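Local coordinates for protein SAM-dependent methyltransferase (Thiobacillus denitrificans, PDB 5EPE) that probably transfers methyl groups from S-adenosylmethionine to an acceptor that is not established, and binds the by-product S-adenosyl-L-homocysteine, at residues A30-E35 and C52-D57; G121-L126 and A172-L177. All blocks are in the same frame, centred on the assembly; numbering follows the deposited sequence.

Contact 1 (A30-E35 and C52-D57)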
loop_
_atom_site.group_PDB
_atom_site.type_symbol
_atom_site.label_atom_id
_atom_site.label_comp_id
_atom_site.label_asym_id
_atom_site.label_seq_id
_atom_site.Cartn_x
_atom_site.Cartn_y
_atom_site.Cartn_z
ATOM N N ALA A 30 38.711 -7.407 -20.615
ATOM C CA ALA A 30 39.371 -6.091 -20.500
ATOM C C ALA A 30 39.305 -5.539 -19.094
ATOM O O ALA A 30 40.255 -4.915 -18.633
ATOM C CB ALA A 30 38.742 -5.093 -21.465
ATOM N N ALA A 31 38.218 -5.795 -18.391
ATOM C CA ALA A 31 38.101 -5.339 -17.026
ATOM C C ALA A 31 39.154 -5.958 -16.127
ATOM O O ALA A 31 39.584 -5.334 -15.145
ATOM C CB ALA A 31 36.719 -5.638 -16.494
ATOM N N LEU A 32 39.581 -7.172 -16.445
ATOM C CA LEU A 32 40.553 -7.876 -15.624
ATOM C C LEU A 32 41.967 -7.418 -15.948
ATOM O O LEU A 32 42.879 -7.829 -15.251
ATOM C CB LEU A 32 40.428 -9.398 -15.802
ATOM C CG LEU A 32 39.099 -9.986 -15.340
ATOM C CD1 LEU A 32 39.104 -11.466 -15.600
ATOM C CD2 LEU A 32 38.877 -9.765 -13.873
ATOM N N ARG A 33 42.116 -6.623 -17.023
ATOM C CA ARG A 33 43.417 -6.056 -17.429
ATOM C C ARG A 33 44.401 -7.182 -17.641
ATOM O O ARG A 33 45.468 -7.196 -17.093
ATOM C CB ARG A 33 43.947 -5.044 -16.370
ATOM C CG ARG A 33 42.896 -3.973 -16.109
ATOM C CD ARG A 33 43.330 -2.985 -15.047
ATOM N NE ARG A 33 42.131 -2.272 -14.616
ATOM C CZ ARG A 33 42.051 -1.463 -13.560
ATOM N NH1 ARG A 33 40.844 -0.942 -13.281
ATOM N NH2 ARG A 33 43.162 -1.145 -12.845
ATOM N N LEU A 34 43.953 -8.177 -18.381
ATOM C CA LEU A 34 44.756 -9.342 -18.614
ATOM C C LEU A 34 45.946 -8.958 -19.477
ATOM O O LEU A 34 45.740 -8.349 -20.532
ATOM C CB LEU A 34 43.950 -10.373 -19.381
ATOM C CG LEU A 34 42.706 -10.909 -18.653
ATOM C CD1 LEU A 34 41.866 -11.720 -19.641
ATOM C CD2 LEU A 34 43.106 -11.714 -17.423
ATOM N N GLU A 35 47.122 -9.425 -19.074
ATOM C CA GLU A 35 48.348 -9.220 -19.806
ATOM C C GLU A 35 48.682 -10.466 -20.602
ATOM O O GLU A 35 48.312 -11.571 -20.244
ATOM C CB GLU A 35 49.453 -8.843 -18.813
ATOM C CG GLU A 35 49.075 -7.523 -18.159
ATOM C CD GLU A 35 49.944 -7.081 -16.998
ATOM O OE1 GLU A 35 51.185 -6.950 -17.188
ATOM O OE2 GLU A 35 49.348 -6.793 -15.909
ATOM N N CYS A 52 39.207 -19.214 -25.202
ATOM C CA CYS A 52 39.578 -19.002 -26.594
ATOM C C CYS A 52 39.609 -17.503 -26.955
ATOM O O CYS A 52 40.557 -17.055 -27.610
ATOM C CB CYS A 52 38.665 -19.740 -27.555
ATOM S SG CYS A 52 38.889 -21.528 -27.414
ATOM N N THR A 53 38.587 -16.759 -26.564
ATOM C CA THR A 53 38.497 -15.345 -26.941
ATOM C C THR A 53 39.514 -14.475 -26.222
ATOM O O THR A 53 40.072 -13.566 -26.835
ATOM C CB THR A 53 37.093 -14.769 -26.755
ATOM O OG1 THR A 53 36.639 -14.951 -25.398
ATOM C CG2 THR A 53 36.107 -15.422 -27.724
ATOM N N TRP A 54 39.779 -14.772 -24.933
ATOM C CA TRP A 54 40.839 -14.069 -24.189
ATOM C C TRP A 54 42.237 -14.425 -24.697
ATOM O O TRP A 54 43.124 -13.582 -24.706
ATOM C CB TRP A 54 40.710 -14.323 -22.685
ATOM C CG TRP A 54 39.426 -13.713 -22.080
ATOM C CD1 TRP A 54 38.433 -13.016 -22.729
ATOM C CD2 TRP A 54 38.999 -13.842 -20.741
ATOM N NE1 TRP A 54 37.409 -12.683 -21.844
ATOM C CE2 TRP A 54 37.736 -13.189 -20.622
ATOM C CE3 TRP A 54 39.548 -14.447 -19.612
ATOM C CZ2 TRP A 54 37.047 -13.112 -19.400
ATOM C CZ3 TRP A 54 38.858 -14.362 -18.406
ATOM C CH2 TRP A 54 37.639 -13.692 -18.315
ATOM N N ALA A 55 42.435 -15.650 -25.148
ATOM C CA ALA A 55 43.709 -15.994 -25.784
ATOM C C ALA A 55 43.953 -15.098 -27.041
ATOM O O ALA A 55 45.030 -14.509 -27.201
ATOM C CB ALA A 55 43.716 -17.477 -26.145
ATOM N N ARG A 56 42.925 -15.003 -27.881
ATOM C CA ARG A 56 42.929 -14.232 -29.117
ATOM C C ARG A 56 43.104 -12.754 -28.811
ATOM O O ARG A 56 43.862 -12.073 -29.471
ATOM C CB ARG A 56 41.582 -14.401 -29.828
ATOM C CG ARG A 56 41.472 -13.693 -31.183
ATOM C CD ARG A 56 40.052 -13.756 -31.717
ATOM N NE ARG A 56 39.152 -13.003 -30.825
ATOM C CZ ARG A 56 37.829 -13.148 -30.759
ATOM N NH1 ARG A 56 37.207 -14.007 -31.553
ATOM N NH2 ARG A 56 37.114 -12.438 -29.879
ATOM N N ASP A 57 42.365 -12.254 -27.845
ATOM C CA ASP A 57 42.312 -10.812 -27.653
ATOM C C ASP A 57 43.373 -10.266 -26.678
ATOM O O ASP A 57 43.756 -9.101 -26.787
ATOM C CB ASP A 57 40.898 -10.414 -27.201
ATOM C CG ASP A 57 39.870 -10.605 -28.295
ATOM O OD1 ASP A 57 40.274 -10.654 -29.485
ATOM O OD2 ASP A 57 38.659 -10.713 -28.009
#

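Contact 2 (G121-L126 and A172-L177)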
loop_
_atom_site.group_PDB
_atom_site.type_symbol
_atom_site.label_atom_id
_atom_site.label_comp_id
_atom_site.label_asym_id
_atom_site.label_seq_id
_atom_site.Cartn_x
_atom_site.Cartn_y
_atom_site.Cartn_z
ATOM N N GLY A 121 33.122 -23.274 -1.038
ATOM C CA GLY A 121 33.984 -24.418 -1.305
ATOM C C GLY A 121 34.805 -24.233 -2.569
ATOM O O GLY A 121 36.025 -24.597 -2.646
ATOM N N THR A 122 34.147 -23.695 -3.593
ATOM C CA THR A 122 34.809 -23.484 -4.875
ATOM C C THR A 122 35.899 -22.427 -4.780
ATOM O O THR A 122 36.968 -22.602 -5.347
ATOM C CB THR A 122 33.780 -23.145 -5.950
ATOM O OG1 THR A 122 32.890 -24.255 -6.113
ATOM C CG2 THR A 122 34.455 -22.918 -7.297
ATOM N N ILE A 123 35.624 -21.319 -4.092
ATOM C CA ILE A 123 36.640 -20.319 -3.841
ATOM C C ILE A 123 37.857 -20.961 -3.157
ATOM O O ILE A 123 38.996 -20.718 -3.539
ATOM C CB ILE A 123 36.087 -19.127 -2.988
ATOM C CG1 ILE A 123 35.105 -18.287 -3.821
ATOM C CG2 ILE A 123 37.235 -18.263 -2.481
ATOM C CD1 ILE A 123 34.246 -17.264 -3.041
ATOM N N THR A 124 37.620 -21.778 -2.136
ATOM C CA THR A 124 38.719 -22.438 -1.429
ATOM C C THR A 124 39.501 -23.343 -2.371
ATOM O O THR A 124 40.743 -23.355 -2.295
ATOM C CB THR A 124 38.203 -23.236 -0.238
ATOM O OG1 THR A 124 37.524 -22.306 0.582
ATOM C CG2 THR A 124 39.293 -23.891 0.542
ATOM N N LEU A 125 38.806 -24.065 -3.266
ATOM C CA LEU A 125 39.502 -24.914 -4.224
ATOM C C LEU A 125 40.389 -24.096 -5.201
ATOM O O LEU A 125 41.557 -24.439 -5.430
ATOM C CB LEU A 125 38.521 -25.747 -5.026
ATOM C CG LEU A 125 39.084 -26.652 -6.128
ATOM C CD1 LEU A 125 39.952 -27.759 -5.569
ATOM C CD2 LEU A 125 37.933 -27.251 -6.898
ATOM N N LEU A 126 39.811 -23.071 -5.801
ATOM C CA LEU A 126 40.479 -22.227 -6.799
ATOM C C LEU A 126 41.703 -21.546 -6.180
ATOM O O LEU A 126 42.758 -21.419 -6.814
ATOM C CB LEU A 126 39.479 -21.180 -7.377
ATOM C CG LEU A 126 38.349 -21.750 -8.251
ATOM C CD1 LEU A 126 37.374 -20.653 -8.601
ATOM C CD2 LEU A 126 38.916 -22.347 -9.532
ATOM N N ALA A 172 28.200 -8.422 -0.145
ATOM C CA ALA A 172 28.573 -8.580 1.269
ATOM C C ALA A 172 29.016 -9.989 1.595
ATOM O O ALA A 172 29.925 -10.160 2.419
ATOM C CB ALA A 172 27.455 -8.157 2.195
ATOM N N SER A 173 28.373 -11.009 1.008
ATOM C CA SER A 173 28.759 -12.371 1.332
ATOM C C SER A 173 30.222 -12.679 0.928
ATOM O O SER A 173 30.932 -13.395 1.683
ATOM C CB SER A 173 27.826 -13.417 0.703
ATOM O OG SER A 173 27.911 -13.502 -0.702
ATOM N N PHE A 174 30.704 -12.155 -0.205
ATOM C CA PHE A 174 32.133 -12.297 -0.560
ATOM C C PHE A 174 33.057 -11.590 0.437
ATOM O O PHE A 174 34.091 -12.162 0.847
ATOM C CB PHE A 174 32.398 -11.761 -1.955
ATOM C CG PHE A 174 31.706 -12.517 -3.055
ATOM C CD1 PHE A 174 32.007 -13.836 -3.287
ATOM C CD2 PHE A 174 30.786 -11.891 -3.878
ATOM C CE1 PHE A 174 31.418 -14.525 -4.343
ATOM C CE2 PHE A 174 30.219 -12.565 -4.967
ATOM C CZ PHE A 174 30.524 -13.883 -5.181
ATOM N N ARG A 175 32.690 -10.367 0.817
ATOM C CA ARG A 175 33.441 -9.621 1.850
ATOM C C ARG A 175 33.533 -10.434 3.139
ATOM O O ARG A 175 34.605 -10.610 3.707
ATOM C CB ARG A 175 32.828 -8.257 2.090
ATOM C CG ARG A 175 33.464 -7.519 3.280
ATOM C CD ARG A 175 32.846 -6.138 3.491
ATOM N NE ARG A 175 31.375 -6.110 3.687
ATOM C CZ ARG A 175 30.733 -6.434 4.815
ATOM N NH1 ARG A 175 31.411 -6.881 5.852
ATOM N NH2 ARG A 175 29.414 -6.328 4.908
ATOM N N LYS A 176 32.406 -10.990 3.552
ATOM C CA LYS A 176 32.336 -11.811 4.803
ATOM C C LYS A 176 33.134 -13.109 4.692
ATOM O O LYS A 176 33.615 -13.642 5.702
ATOM C CB LYS A 176 30.865 -12.069 5.154
ATOM C CG LYS A 176 30.069 -10.836 5.597
ATOM C CD LYS A 176 28.556 -11.099 5.569
ATOM C CE LYS A 176 27.714 -9.830 5.754
ATOM N NZ LYS A 176 26.212 -10.002 5.563
ATOM N N LEU A 177 33.326 -13.629 3.488
ATOM C CA LEU A 177 34.251 -14.715 3.268
ATOM C C LEU A 177 35.725 -14.363 3.404
ATOM O O LEU A 177 36.531 -15.255 3.530
ATOM C CB LEU A 177 34.046 -15.411 1.911
ATOM C CG LEU A 177 32.740 -16.206 1.845
ATOM C CD1 LEU A 177 32.531 -16.707 0.416
ATOM C CD2 LEU A 177 32.732 -17.372 2.864
#

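Contact 1 (A30-E35 and C52-D57)
Leu32 and Leu34, the neighbours of Arg33 in the Schellman motif that closes helix 22-31, reach across to the indole of Trp54 on helix 49-58, in the nucleotide-binding half of a Rossmann-like methyltransferase fold. Arg33 supplies the positive phi (57°), and its amide bonds back to Ala30 O. Leu34 crosses the indole at about a right angle: its CD1 lies 3.4 Å above the ring plane, displaced toward the rim, and comes to 3.6 Å from Trp54 CE3. Leu32 slants in from farther along the six-membered ring, with CD1 3.8 Å from Trp54 CH2. On the tryptophan side, CG stands anti to the carbonyl carbon (chi1 -66°), which carries the indole out of its helix toward the two leucines. The contact itself is purely apolar; the buried ring nitrogen is satisfied elsewhere, NE1 bonding to Leu25 O, a bond that should restrain rotation of the indole about CB-CG. Shortening Trp54 to an alanine would probably open a gap beside both leucine methyls and leave Leu25 O without its N-H mate. Around these three side chains, Leu28 of helix 22-31 and Ile60, at the loop between helix 49-58 and strand 61-66, also touch Trp54, while Leu137 of strand 134-143 touches both Trp54 and Leu32, so that the end of helix 22-31 and helix 49-58 both meet the central sheet there.

Contact 2 (G121-L126 and A172-L177)
Ile123 of helix 119-127 meets Phe174 and Leu177 of helix 167-177 through a single methyl group. Its CB points toward the other helix but makes no contact there, and the route to the partner runs through the longer branch. CG1 lies anti to the carbonyl carbon (chi1 -70°) and is still 5.2 Å from Leu177 CD1; the shorter branch, CG2, is farther yet from that methyl. The second torsion is extended (chi2 167°), and this last step brings CD1 to its two neighbours. There it lies 3.9 Å from Leu177 CD1, methyl against methyl. It also meets the edge of the Phe174 ring, close to the ring plane, at 4.1 Å from Phe174 CD1 and equally far from Phe174 CE1. Phe174 and Leu177 are three residues apart on the same side of their helix, so the isoleucine methyl fits into the notch between ring and leucine branch.

The ring is held from other directions as well: Phe170 and Phe243 meet it with inclined planes, and Val181 of strand 179-186 touches it. Ile123 in turn packs on Met138 and Tyr179, so both helices rest on the sheet while they touch each other. The neighbouring Arg175 turns elsewhere, forming salt bridges to Glu228 of the second subunit and to Asp163 of the third. Leu177 also packs on Leu177 of the third subunit, so that it belongs to that interface as well. No hydrogen bond or charge pair crosses between the two segments; the contact rests on dispersion and exclusion of water, which implies a fit that depends on shape and not on the direction of any bond.

The contacts follow one another along the chain, 30-35 with 52-57 closing before 121-126 with 172-177 opens, and their centres lie 24 Å apart with the nearest atoms about 12 Å apart. What they share is the central mixed sheet. Strand 134-143 serves both: Leu137 touches Leu32 and Trp54 of contact 1, and the next residue, Met138, touches Ile123 of contact 2, in keeping with helices layered on opposite faces of a Rossmann-like sheet. Contact 1 is the nearer to the ligand, Trp54 being about 10 Å from the bound S-adenosyl-L-homocysteine. Other residues of both pairs of segments reach the second subunit, and 172-177 also meets a third, so these segments also contribute to the subunit interfaces.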